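Local coordinates for Phenylalanine/tyrosine ammonia-lyase (Rhodosporidium toruloides, PDB 1Y2M), which catalyses the non-oxidative deamination of L-phenylalanine and L-tyrosine to trans-cinnamic and p-coumaric acid, working as a homotetramer built as a dimer of dimers, at residues B[60-65]-B[80-85]; B[169-174]-B[388-393]; B[454-459]-B[532-537]; B[643-648]-B[677-682]. One frame throughout, in Å; residues are numbered along the deposited sequence.

Interaction 1 (B[60-65]-B[80-85]); sequences LELDGY and RPVRVK
Leu60 and Arg80 meet at about a right angle where two short parallel strands begin: CB of Leu60 sits over the centre of the guanidinium, 3.6 Å above its plane. Arg80 gets there by running extended from CG to NE, with CG anti to the backbone N (chi1 -172°). Ser58 O accepts from NE, while NH1 forms a salt bridge with Asp71 and a hydrogen bond with Ser74, which probably helps fix the group's rotation. On the same sheet face a chi1 of -61° brings CD1 of Leu62 tightly against CG1 of Val82, at 3.5 Å. The opposite face carries Glu61 and Arg83, and the arginine's end leads away. Glu61 instead lies across the first carbons of Lys85, OE2 being 3.8 Å from CG, and it takes the amide of Asp86; the lysine's NZ stays 6.3 Å from Glu61 OE1. Four nearly straight backbone bonds make the parallel ladder, from Leu60 N to Pro81 O at one end to Lys85 N to Leu62 O at the other. Beyond the strand, Asp63 OD1 accepts from Tyr65 N in an Asx turn, and its OD2 bonds Ser66 OG. Strand 60-62, helix 69-77 and strand 82-84 form a beta-alpha-beta unit; Leu62 and Val84 rest on helix 162-176, Val82 and Val84 on helix 185-197, and Asp63 and Val84 on helix 88-107.

Interaction 2 (B[169-174]-B[388-393]); sequences MTIRVN and IEAGQS
Ile171 and Ala390 form the tighter, apolar part of this contact, with CD1 of the isoleucine 3.9 Å from CB of the alanine. The other branch of Ile171, CG2, comes within 3.7 Å of Ala390 O, so the side chain covers both the methyl and the carbonyl of one residue. Helix 69-77 and helix 273-303 close round the pair: Ile171 also touches Val72, Ala273 and Ala276, while Ala390 touches Leu69 and Thr280. The contact thus sets the C-terminal half of helix 162-176 against the C-terminal end of helix 368-391, part of the largely helical build of the PAL/histidase family. One turn on from Ile171 the fit is looser and wet. Asn174 reaches over with its amide swung to the far side of CB from its own nitrogen (chi1 -170°), and its ND2 gives a weak, bent hydrogen bond to Gly391 O, 2.9 Å away at an N-H...O angle of 141°. A water bridges the two segments beside it, accepting from Asn174 ND2 at 2.8 Å and donating to Ala390 O at 2.7 Å. The carbonyls of Ala390 and Gly391 are thus both reached by one amide, the first through water, while Asn174 OD1 is taken by Gly64 N. Just beyond, Ser393 OG turns back to Ile388 O at 2.7 Å from above the carbonyl plane, and Gln392 N reaches the same oxygen from the opposite face.

Interaction 3 (B[454-459]-B[532-537]); sequences SCLAAE and LQAIDL
Trans at its first side-chain torsion and bent at the second (chi2 86°), the Gln533 side chain reaches out from helix 506-560 and folds its amide toward the loop, where NE2 donates to Leu456 O. The bond is 3.0 Å long with an N-H...O angle of 156°; the donor stands nearly along the C=O axis, while the oxygen is tilted somewhat out of the amide plane. Leu456 turns its branch point away from its carbonyl carbon (chi1 -51°), which sends its two methyls over Ala534, CD1 lying 3.8 Å from the alanine CB. The aliphatic part of the glutamine packs too, its CG 3.8 Å from Leu456 CB. One turn further along the helix, Leu537 divides its branches between two loop residues. CD1 comes to 3.5 Å from Leu456 O, beside the carbonyl to which Gln533 donates, and CD2 lies 3.9 Å from Ala458 CA. Every residue that touches here is buried, and the polar atoms are well supplied: His466 ND1 also bonds Leu456 O. The glutamine amide thus bonds the loop through NE2 and the backbone N of Arg678 through OE1. Leu456 has left-handed backbone angles, as does Cys455, and Ala457 N bonds back to Ser454 O, giving a tight turn. This loop lies between helix 416-443 and helix 468-484, the latter bearing the cinnamate-binding Lys468, with the Ala457 side chain about 9 Å from that of Lys468. Helix 273-303 meets Ala534 beside it, and helix 619-646 brings Trp645 onto Ala458.

Interaction 4 (B[643-648]-B[677-682]); sequences TFWSAA and ARRGDV
The C-terminal end of helix 619-646 lays an indole against the loop that leads into helix 681-684, and Trp645 and Arg679 carry most of the contact. A chi1 of -165° swings the Arg679 chain away from its own amide nitrogen, and from CG to NE it runs extended across one face of the indole. Its CD makes a CH-pi contact, 3.4 Å from the centroid of the five-membered ring and 3° off the normal. Further out the guanidinium lies almost parallel to the indole, the planes 9° apart, with NE 3.2 Å from Trp645 CD1. Phe644 meets the opposite face edge-on, CD2 over its centre, in a T-shaped (edge-to-face) arrangement. Salt bridges to Glu459 at NE and Glu642 at NH1 hold the arginine's head. At the indole's far edge Ala677 meets CH2 through CB at 3.5 Å and CZ3 through its carbonyl O, also at 3.5 Å. The same methyl touches the edge of Phe644, 4.1 Å from CZ. Arg678 points away, bridging Asp681 through NH2 and Glu136 of the third subunit through NE.

The contacts form two touching pairs on opposite sides of the chain's centre. Helix 162-176 supplies one side of interaction 2 and packs against the strands of interaction 1, and the two join where Gly64 N meets Asn174 OD1; interactions 3 and 4, 11 Å apart between centres, are joined by the Glu459-Arg679 salt bridge and by Gln533 OE1 with Arg678 N. Interactions 2 and 3 are buried, each combining aliphatic packing with one amide-to-carbonyl bond, with a bridging water only in 2. Interactions 1 and 4 are partly buried: interaction 1 relies on a backbone ladder, interaction 4 on an arginine over an indole. Other subunits come close to 2 and 4, while none touches 1 or 3.

Interaction 1 (B[60-65]-B[80-85])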
loop_
_atom_site.group_PDB
_atom_site.type_symbol
_atom_site.label_atom_id
_atom_site.label_comp_id
_atom_site.label_asym_id
_atom_site.label_seq_id
_atom_site.Cartn_x
_atom_site.Cartn_y
_atom_site.Cartn_z
ATOM N N LEU B 60 -7.450 -32.119 25.981
ATOM C CA LEU B 60 -6.171 -31.575 25.554
ATOM C C LEU B 60 -5.371 -31.280 26.794
ATOM O O LEU B 60 -5.712 -30.374 27.545
ATOM C CB LEU B 60 -6.381 -30.315 24.730
ATOM C CG LEU B 60 -5.121 -29.556 24.313
ATOM C CD1 LEU B 60 -4.143 -30.439 23.492
ATOM C CD2 LEU B 60 -5.472 -28.278 23.533
ATOM N N GLU B 61 -4.312 -32.053 26.992
ATOM C CA GLU B 61 -3.413 -31.913 28.117
ATOM C C GLU B 61 -2.233 -31.018 27.769
ATOM O O GLU B 61 -1.449 -31.319 26.871
ATOM C CB GLU B 61 -2.900 -33.287 28.562
ATOM C CG GLU B 61 -3.908 -34.040 29.422
ATOM C CD GLU B 61 -3.274 -35.202 30.203
ATOM O OE1 GLU B 61 -2.875 -36.153 29.505
ATOM O OE2 GLU B 61 -3.180 -35.161 31.472
ATOM N N LEU B 62 -2.138 -29.890 28.445
ATOM C CA LEU B 62 -1.113 -28.887 28.163
ATOM C C LEU B 62 0.127 -29.110 29.025
ATOM O O LEU B 62 0.044 -29.191 30.255
ATOM C CB LEU B 62 -1.663 -27.491 28.441
ATOM C CG LEU B 62 -2.859 -27.119 27.595
ATOM C CD1 LEU B 62 -3.373 -25.737 27.972
ATOM C CD2 LEU B 62 -2.528 -27.234 26.107
ATOM N N ASP B 63 1.272 -29.246 28.359
ATOM C CA ASP B 63 2.511 -29.514 29.046
ATOM C C ASP B 63 3.614 -28.510 28.750
ATOM O O ASP B 63 4.722 -28.694 29.213
ATOM C CB ASP B 63 3.005 -30.955 28.772
ATOM C CG ASP B 63 3.318 -31.211 27.305
ATOM O OD1 ASP B 63 3.792 -30.310 26.610
ATOM O OD2 ASP B 63 3.110 -32.337 26.825
ATOM N N GLY B 64 3.301 -27.442 28.017
ATOM C CA GLY B 64 4.285 -26.406 27.698
ATOM C C GLY B 64 5.071 -26.618 26.397
ATOM O O GLY B 64 5.748 -25.707 25.930
ATOM N N TYR B 65 4.981 -27.791 25.786
ATOM C CA TYR B 65 5.861 -28.161 24.640
ATOM C C TYR B 65 5.164 -28.892 23.474
ATOM O O TYR B 65 5.611 -28.773 22.331
ATOM C CB TYR B 65 7.034 -29.033 25.136
ATOM C CG TYR B 65 7.978 -28.318 26.042
ATOM C CD1 TYR B 65 9.161 -27.766 25.554
ATOM C CD2 TYR B 65 7.690 -28.160 27.395
ATOM C CE1 TYR B 65 10.036 -27.071 26.408
ATOM C CE2 TYR B 65 8.520 -27.448 28.232
ATOM C CZ TYR B 65 9.684 -26.895 27.739
ATOM O OH TYR B 65 10.468 -26.190 28.594
ATOM N N ARG B 80 -13.252 -28.517 22.703
ATOM C CA ARG B 80 -12.475 -29.569 23.314
ATOM C C ARG B 80 -12.075 -29.223 24.721
ATOM O O ARG B 80 -11.642 -28.084 24.957
ATOM C CB ARG B 80 -11.193 -29.776 22.552
ATOM C CG ARG B 80 -10.421 -30.996 23.025
ATOM C CD ARG B 80 -9.275 -31.138 22.120
ATOM N NE ARG B 80 -8.434 -32.294 22.424
ATOM C CZ ARG B 80 -7.267 -32.487 21.827
ATOM N NH1 ARG B 80 -6.856 -31.638 20.866
ATOM N NH2 ARG B 80 -6.528 -33.527 22.167
ATOM N N PRO B 81 -12.221 -30.166 25.665
ATOM C CA PRO B 81 -11.804 -29.868 27.037
ATOM C C PRO B 81 -10.300 -29.632 27.100
ATOM O O PRO B 81 -9.560 -30.259 26.352
ATOM C CB PRO B 81 -12.143 -31.141 27.803
ATOM C CG PRO B 81 -13.136 -31.835 26.987
ATOM C CD PRO B 81 -12.807 -31.508 25.564
ATOM N N VAL B 82 -9.851 -28.789 28.017
ATOM C CA VAL B 82 -8.445 -28.421 28.123
ATOM C C VAL B 82 -8.064 -28.497 29.596
ATOM O O VAL B 82 -8.829 -28.052 30.468
ATOM C CB VAL B 82 -8.192 -26.997 27.560
ATOM C CG1 VAL B 82 -6.762 -26.546 27.773
ATOM C CG2 VAL B 82 -8.577 -26.922 26.116
ATOM N N ARG B 83 -6.911 -29.087 29.889
ATOM C CA ARG B 83 -6.358 -29.039 31.238
ATOM C C ARG B 83 -4.822 -29.001 31.228
ATOM O O ARG B 83 -4.172 -29.464 30.298
ATOM C CB ARG B 83 -6.841 -30.265 32.057
ATOM C CG ARG B 83 -8.326 -30.230 32.463
ATOM C CD ARG B 83 -8.816 -31.586 33.007
ATOM N NE ARG B 83 -9.679 -31.497 34.191
ATOM C CZ ARG B 83 -9.250 -31.193 35.423
ATOM N NH1 ARG B 83 -7.970 -30.895 35.648
ATOM N NH2 ARG B 83 -10.111 -31.159 36.442
ATOM N N VAL B 84 -4.248 -28.451 32.278
ATOM C CA VAL B 84 -2.828 -28.641 32.523
ATOM C C VAL B 84 -2.584 -30.119 32.742
ATOM O O VAL B 84 -3.258 -30.762 33.516
ATOM C CB VAL B 84 -2.345 -27.853 33.750
ATOM C CG1 VAL B 84 -0.894 -28.161 34.033
ATOM C CG2 VAL B 84 -2.547 -26.370 33.535
ATOM N N LYS B 85 -1.559 -30.651 32.088
ATOM C CA LYS B 85 -1.247 -32.058 32.215
ATOM C C LYS B 85 -1.201 -32.483 33.681
ATOM O O LYS B 85 -0.598 -31.816 34.518
ATOM C CB LYS B 85 0.079 -32.381 31.532
ATOM C CG LYS B 85 0.398 -33.850 31.597
ATOM C CD LYS B 85 1.387 -34.282 30.559
ATOM C CE LYS B 85 1.760 -35.758 30.722
ATOM N NZ LYS B 85 3.194 -35.848 31.066
#

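Interaction 2 (B[169-174]-B[388-393])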
loop_
_atom_site.group_PDB
_atom_site.type_symbol
_atom_site.label_atom_id
_atom_site.label_comp_id
_atom_site.label_asym_id
_atom_site.label_seq_id
_atom_site.Cartn_x
_atom_site.Cartn_y
_atom_site.Cartn_z
HETATM N N MSE B 169 -6.748 -18.111 25.537
HETATM C CA MSE B 169 -6.678 -18.691 26.889
HETATM C C MSE B 169 -5.907 -19.993 26.882
HETATM O O MSE B 169 -5.161 -20.264 27.829
HETATM C CB MSE B 169 -8.050 -18.863 27.520
HETATM C CG MSE B 169 -8.702 -17.527 27.686
HETATM SE SE MSE B 169 -10.313 -17.676 28.884
HETATM C CE MSE B 169 -11.629 -18.452 27.556
ATOM N N THR B 170 -6.081 -20.799 25.838
ATOM C CA THR B 170 -5.437 -22.090 25.730
ATOM C C THR B 170 -3.905 -21.907 25.638
ATOM O O THR B 170 -3.093 -22.559 26.319
ATOM C CB THR B 170 -5.947 -22.848 24.488
ATOM O OG1 THR B 170 -7.372 -23.032 24.579
ATOM C CG2 THR B 170 -5.304 -24.158 24.350
ATOM N N ILE B 171 -3.501 -21.029 24.703
ATOM C CA ILE B 171 -2.060 -20.766 24.471
ATOM C C ILE B 171 -1.482 -20.123 25.721
ATOM O O ILE B 171 -0.381 -20.441 26.138
ATOM C CB ILE B 171 -1.841 -19.877 23.224
ATOM C CG1 ILE B 171 -2.269 -20.632 21.970
ATOM C CG2 ILE B 171 -0.464 -19.283 23.157
ATOM C CD1 ILE B 171 -2.392 -19.731 20.725
ATOM N N ARG B 172 -2.241 -19.215 26.332
ATOM C CA ARG B 172 -1.749 -18.545 27.541
ATOM C C ARG B 172 -1.427 -19.579 28.616
ATOM O O ARG B 172 -0.355 -19.521 29.225
ATOM C CB ARG B 172 -2.774 -17.547 28.088
ATOM C CG ARG B 172 -2.387 -16.945 29.422
ATOM C CD ARG B 172 -0.845 -16.801 29.482
ATOM N NE ARG B 172 -0.496 -15.477 29.248
ATOM C CZ ARG B 172 0.690 -14.981 28.917
ATOM N NH1 ARG B 172 1.822 -15.674 28.716
ATOM N NH2 ARG B 172 0.708 -13.701 28.785
ATOM N N VAL B 173 -2.317 -20.542 28.842
ATOM C CA VAL B 173 -2.059 -21.582 29.825
ATOM C C VAL B 173 -0.802 -22.377 29.464
ATOM O O VAL B 173 0.068 -22.616 30.307
ATOM C CB VAL B 173 -3.262 -22.537 30.022
ATOM C CG1 VAL B 173 -2.902 -23.716 30.884
ATOM C CG2 VAL B 173 -4.452 -21.763 30.626
ATOM N N ASN B 174 -0.740 -22.827 28.220
ATOM C CA ASN B 174 0.391 -23.630 27.804
ATOM C C ASN B 174 1.679 -22.887 28.063
ATOM O O ASN B 174 2.619 -23.476 28.582
ATOM C CB ASN B 174 0.277 -23.981 26.335
ATOM C CG ASN B 174 1.302 -25.024 25.893
ATOM O OD1 ASN B 174 1.217 -26.178 26.284
ATOM N ND2 ASN B 174 2.256 -24.608 25.050
ATOM N N ILE B 388 5.932 -23.150 16.950
ATOM C CA ILE B 388 6.852 -22.784 18.052
ATOM C C ILE B 388 6.209 -21.707 18.909
ATOM O O ILE B 388 6.265 -21.775 20.161
ATOM C CB ILE B 388 8.207 -22.335 17.517
ATOM C CG1 ILE B 388 8.965 -23.544 17.014
ATOM C CG2 ILE B 388 9.028 -21.662 18.635
ATOM C CD1 ILE B 388 10.267 -23.242 16.356
ATOM N N GLU B 389 5.594 -20.715 18.258
ATOM C CA GLU B 389 5.064 -19.565 19.008
ATOM C C GLU B 389 3.912 -19.990 19.908
ATOM O O GLU B 389 3.873 -19.630 21.075
ATOM C CB GLU B 389 4.661 -18.440 18.040
ATOM C CG GLU B 389 4.244 -17.146 18.712
ATOM C CD GLU B 389 5.360 -16.391 19.367
ATOM O OE1 GLU B 389 6.487 -16.875 19.329
ATOM O OE2 GLU B 389 5.063 -15.304 19.926
ATOM N N ALA B 390 2.965 -20.738 19.373
ATOM C CA ALA B 390 1.744 -21.114 20.096
ATOM C C ALA B 390 2.008 -22.258 21.053
ATOM O O ALA B 390 1.441 -22.304 22.142
ATOM C CB ALA B 390 0.683 -21.510 19.083
ATOM N N GLY B 391 2.919 -23.149 20.682
ATOM C CA GLY B 391 3.116 -24.398 21.423
ATOM C C GLY B 391 4.292 -24.611 22.318
ATOM O O GLY B 391 4.261 -25.498 23.175
ATOM N N GLN B 392 5.360 -23.836 22.090
ATOM C CA GLN B 392 6.650 -24.065 22.690
ATOM C C GLN B 392 7.340 -22.799 23.134
ATOM O O GLN B 392 8.554 -22.789 23.225
ATOM C CB GLN B 392 7.576 -24.725 21.668
ATOM C CG GLN B 392 7.035 -25.967 21.097
ATOM C CD GLN B 392 7.736 -26.379 19.817
ATOM O OE1 GLN B 392 7.064 -26.717 18.828
ATOM N NE2 GLN B 392 9.041 -26.390 19.837
ATOM N N SER B 393 6.599 -21.738 23.427
ATOM C CA SER B 393 7.237 -20.493 23.814
ATOM C C SER B 393 6.647 -19.909 25.081
ATOM O O SER B 393 5.457 -20.008 25.352
ATOM C CB SER B 393 7.174 -19.458 22.676
ATOM O OG SER B 393 7.769 -19.971 21.480
HETATM O O HOH W 1 2.603 -21.919 24.510
#

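Interaction 3 (B[454-459]-B[532-537])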
loop_
_atom_site.group_PDB
_atom_site.type_symbol
_atom_site.label_atom_id
_atom_site.label_comp_id
_atom_site.label_asym_id
_atom_site.label_seq_id
_atom_site.Cartn_x
_atom_site.Cartn_y
_atom_site.Cartn_z
ATOM N N SER B 454 -22.430 -19.097 -23.475
ATOM C CA SER B 454 -22.303 -17.733 -22.924
ATOM C C SER B 454 -22.885 -17.647 -21.510
ATOM O O SER B 454 -24.000 -18.135 -21.245
ATOM C CB SER B 454 -23.023 -16.704 -23.789
ATOM O OG SER B 454 -24.323 -17.184 -24.028
ATOM N N CYS B 455 -22.101 -17.104 -20.598
ATOM C CA CYS B 455 -22.493 -16.891 -19.200
ATOM C C CYS B 455 -22.854 -18.181 -18.464
ATOM O O CYS B 455 -23.362 -18.135 -17.361
ATOM C CB CYS B 455 -23.647 -15.919 -19.076
ATOM S SG CYS B 455 -23.216 -14.284 -19.771
ATOM N N LEU B 456 -22.484 -19.330 -19.039
ATOM C CA LEU B 456 -22.911 -20.632 -18.548
ATOM C C LEU B 456 -24.436 -20.737 -18.455
ATOM O O LEU B 456 -25.025 -21.435 -17.601
ATOM C CB LEU B 456 -22.182 -21.031 -17.257
ATOM C CG LEU B 456 -20.662 -20.940 -17.257
ATOM C CD1 LEU B 456 -20.101 -21.471 -15.942
ATOM C CD2 LEU B 456 -20.020 -21.683 -18.388
ATOM N N ALA B 457 -25.098 -20.069 -19.381
ATOM C CA ALA B 457 -26.540 -20.167 -19.464
ATOM C C ALA B 457 -26.895 -21.556 -20.018
ATOM O O ALA B 457 -26.302 -21.996 -21.027
ATOM C CB ALA B 457 -27.054 -19.111 -20.410
ATOM N N ALA B 458 -27.855 -22.226 -19.403
ATOM C CA ALA B 458 -28.272 -23.562 -19.862
ATOM C C ALA B 458 -29.165 -23.547 -21.101
ATOM O O ALA B 458 -29.261 -24.555 -21.788
ATOM C CB ALA B 458 -29.039 -24.291 -18.730
ATOM N N GLU B 459 -29.880 -22.448 -21.271
ATOM C CA GLU B 459 -30.861 -22.308 -22.341
ATOM C C GLU B 459 -30.476 -21.118 -23.200
ATOM O O GLU B 459 -29.316 -20.672 -23.162
ATOM C CB GLU B 459 -32.286 -22.243 -21.777
ATOM C CG GLU B 459 -32.707 -23.563 -21.041
ATOM C CD GLU B 459 -32.956 -24.725 -21.980
ATOM O OE1 GLU B 459 -33.253 -24.513 -23.194
ATOM O OE2 GLU B 459 -32.935 -25.873 -21.498
ATOM N N LEU B 532 -18.993 -26.009 -11.487
ATOM C CA LEU B 532 -19.906 -27.158 -11.496
ATOM C C LEU B 532 -20.962 -26.991 -12.598
ATOM O O LEU B 532 -21.287 -27.960 -13.284
ATOM C CB LEU B 532 -20.602 -27.309 -10.140
ATOM C CG LEU B 532 -19.634 -27.558 -9.006
ATOM C CD1 LEU B 532 -20.360 -27.457 -7.700
ATOM C CD2 LEU B 532 -18.868 -28.907 -9.148
ATOM N N GLN B 533 -21.460 -25.764 -12.762
ATOM C CA GLN B 533 -22.353 -25.481 -13.901
ATOM C C GLN B 533 -21.665 -25.768 -15.201
ATOM O O GLN B 533 -22.243 -26.438 -16.081
ATOM C CB GLN B 533 -22.835 -24.053 -13.904
ATOM C CG GLN B 533 -23.777 -23.749 -15.085
ATOM C CD GLN B 533 -25.254 -24.075 -14.857
ATOM O OE1 GLN B 533 -25.661 -24.723 -13.880
ATOM N NE2 GLN B 533 -26.079 -23.639 -15.826
ATOM N N ALA B 534 -20.426 -25.293 -15.344
ATOM C CA ALA B 534 -19.672 -25.524 -16.583
ATOM C C ALA B 534 -19.482 -27.018 -16.842
ATOM O O ALA B 534 -19.624 -27.504 -17.963
ATOM C CB ALA B 534 -18.323 -24.827 -16.498
ATOM N N ILE B 535 -19.180 -27.770 -15.773
ATOM C CA ILE B 535 -18.998 -29.240 -15.875
ATOM C C ILE B 535 -20.279 -29.921 -16.408
ATOM O O ILE B 535 -20.250 -30.765 -17.256
ATOM C CB ILE B 535 -18.579 -29.831 -14.529
ATOM C CG1 ILE B 535 -17.086 -29.552 -14.338
ATOM C CG2 ILE B 535 -18.849 -31.273 -14.450
ATOM C CD1 ILE B 535 -16.564 -29.722 -12.927
ATOM N N ASP B 536 -21.425 -29.537 -15.851
ATOM C CA ASP B 536 -22.683 -30.086 -16.316
ATOM C C ASP B 536 -22.964 -29.701 -17.779
ATOM O O ASP B 536 -23.463 -30.510 -18.541
ATOM C CB ASP B 536 -23.762 -29.582 -15.373
ATOM C CG ASP B 536 -23.819 -30.363 -14.095
ATOM O OD1 ASP B 536 -23.412 -31.568 -14.065
ATOM O OD2 ASP B 536 -24.347 -29.812 -13.080
ATOM N N LEU B 537 -22.664 -28.467 -18.167
ATOM C CA LEU B 537 -22.879 -28.040 -19.566
ATOM C C LEU B 537 -21.933 -28.763 -20.524
ATOM O O LEU B 537 -22.295 -29.132 -21.680
ATOM C CB LEU B 537 -22.738 -26.529 -19.704
ATOM C CG LEU B 537 -23.839 -25.713 -18.989
ATOM C CD1 LEU B 537 -23.514 -24.191 -19.049
ATOM C CD2 LEU B 537 -25.195 -26.010 -19.577
#

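Interaction 4 (B[643-648]-B[677-682])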
loop_
_atom_site.group_PDB
_atom_site.type_symbol
_atom_site.label_atom_id
_atom_site.label_comp_id
_atom_site.label_asym_id
_atom_site.label_seq_id
_atom_site.Cartn_x
_atom_site.Cartn_y
_atom_site.Cartn_z
ATOM N N THR B 643 -33.282 -34.787 -21.109
ATOM C CA THR B 643 -32.812 -35.982 -20.424
ATOM C C THR B 643 -32.037 -35.581 -19.158
ATOM O O THR B 643 -32.280 -36.155 -18.086
ATOM C CB THR B 643 -31.952 -36.822 -21.325
ATOM O OG1 THR B 643 -32.750 -37.327 -22.389
ATOM C CG2 THR B 643 -31.308 -37.963 -20.559
ATOM N N PHE B 644 -31.139 -34.590 -19.252
ATOM C CA PHE B 644 -30.461 -34.049 -18.076
ATOM C C PHE B 644 -31.415 -33.490 -17.033
ATOM O O PHE B 644 -31.321 -33.819 -15.854
ATOM C CB PHE B 644 -29.512 -32.919 -18.518
ATOM C CG PHE B 644 -28.761 -32.256 -17.398
ATOM C CD1 PHE B 644 -27.588 -32.796 -16.919
ATOM C CD2 PHE B 644 -29.194 -31.041 -16.875
ATOM C CE1 PHE B 644 -26.877 -32.176 -15.897
ATOM C CE2 PHE B 644 -28.501 -30.404 -15.840
ATOM C CZ PHE B 644 -27.349 -30.976 -15.341
ATOM N N TRP B 645 -32.283 -32.578 -17.444
ATOM C CA TRP B 645 -33.049 -31.816 -16.442
ATOM C C TRP B 645 -34.193 -32.596 -15.825
ATOM O O TRP B 645 -34.683 -32.227 -14.753
ATOM C CB TRP B 645 -33.599 -30.532 -17.034
ATOM C CG TRP B 645 -32.533 -29.530 -17.316
ATOM C CD1 TRP B 645 -32.066 -29.164 -18.543
ATOM C CD2 TRP B 645 -31.773 -28.772 -16.354
ATOM N NE1 TRP B 645 -31.083 -28.244 -18.404
ATOM C CE2 TRP B 645 -30.888 -27.970 -17.073
ATOM C CE3 TRP B 645 -31.780 -28.679 -14.950
ATOM C CZ2 TRP B 645 -30.000 -27.102 -16.459
ATOM C CZ3 TRP B 645 -30.868 -27.818 -14.341
ATOM C CH2 TRP B 645 -30.041 -27.014 -15.088
ATOM N N SER B 646 -34.663 -33.632 -16.488
ATOM C CA SER B 646 -35.832 -34.332 -16.003
ATOM C C SER B 646 -35.468 -35.420 -14.966
ATOM O O SER B 646 -36.350 -36.025 -14.304
ATOM C CB SER B 646 -36.623 -34.909 -17.183
ATOM O OG SER B 646 -35.874 -35.929 -17.807
ATOM N N ALA B 647 -34.171 -35.670 -14.838
ATOM C CA ALA B 647 -33.664 -36.666 -13.919
ATOM C C ALA B 647 -32.992 -35.977 -12.750
ATOM O O ALA B 647 -32.519 -34.873 -12.860
ATOM C CB ALA B 647 -32.678 -37.571 -14.618
ATOM N N ALA B 648 -32.893 -36.693 -11.632
ATOM C CA ALA B 648 -32.158 -36.166 -10.474
ATOM C C ALA B 648 -30.676 -35.903 -10.761
ATOM O O ALA B 648 -30.094 -36.517 -11.656
ATOM C CB ALA B 648 -32.272 -37.146 -9.306
ATOM N N ALA B 677 -27.428 -27.468 -10.633
ATOM C CA ALA B 677 -27.342 -26.713 -11.885
ATOM C C ALA B 677 -28.601 -25.835 -12.030
ATOM O O ALA B 677 -29.669 -26.183 -11.521
ATOM C CB ALA B 677 -27.239 -27.644 -13.036
ATOM N N ARG B 678 -28.467 -24.730 -12.752
ATOM C CA ARG B 678 -29.531 -23.753 -12.906
ATOM C C ARG B 678 -29.953 -23.648 -14.350
ATOM O O ARG B 678 -29.134 -23.336 -15.248
ATOM C CB ARG B 678 -29.083 -22.373 -12.448
ATOM C CG ARG B 678 -30.243 -21.386 -12.337
ATOM C CD ARG B 678 -29.771 -19.971 -12.036
ATOM N NE ARG B 678 -30.927 -19.136 -11.640
ATOM C CZ ARG B 678 -31.419 -19.059 -10.405
ATOM N NH1 ARG B 678 -30.838 -19.654 -9.380
ATOM N NH2 ARG B 678 -32.497 -18.334 -10.197
ATOM N N ARG B 679 -31.212 -23.919 -14.602
ATOM C CA ARG B 679 -31.691 -23.941 -15.986
ATOM C C ARG B 679 -32.061 -22.599 -16.547
ATOM O O ARG B 679 -31.882 -22.383 -17.721
ATOM C CB ARG B 679 -32.905 -24.841 -16.129
ATOM C CG ARG B 679 -33.212 -25.171 -17.563
ATOM C CD ARG B 679 -34.109 -26.366 -17.760
ATOM N NE ARG B 679 -34.154 -26.804 -19.153
ATOM C CZ ARG B 679 -34.938 -27.764 -19.631
ATOM N NH1 ARG B 679 -35.759 -28.477 -18.831
ATOM N NH2 ARG B 679 -34.865 -28.056 -20.933
ATOM N N GLY B 680 -32.544 -21.674 -15.694
ATOM C CA GLY B 680 -32.811 -20.310 -16.125
ATOM C C GLY B 680 -34.228 -19.860 -15.820
ATOM O O GLY B 680 -35.201 -20.537 -16.177
ATOM N N ASP B 681 -34.344 -18.716 -15.129
ATOM C CA ASP B 681 -35.663 -18.214 -14.730
ATOM C C ASP B 681 -36.620 -18.003 -15.918
ATOM O O ASP B 681 -37.809 -18.208 -15.798
ATOM C CB ASP B 681 -35.548 -16.899 -13.987
ATOM C CG ASP B 681 -34.923 -17.046 -12.611
ATOM O OD1 ASP B 681 -34.580 -18.172 -12.196
ATOM O OD2 ASP B 681 -34.791 -15.994 -11.936
ATOM N N VAL B 682 -36.113 -17.489 -17.023
ATOM C CA VAL B 682 -36.995 -17.192 -18.148
ATOM C C VAL B 682 -37.454 -18.495 -18.821
ATOM O O VAL B 682 -38.644 -18.667 -19.065
ATOM C CB VAL B 682 -36.340 -16.229 -19.144
ATOM C CG1 VAL B 682 -37.174 -16.062 -20.376
ATOM C CG2 VAL B 682 -36.093 -14.880 -18.498
#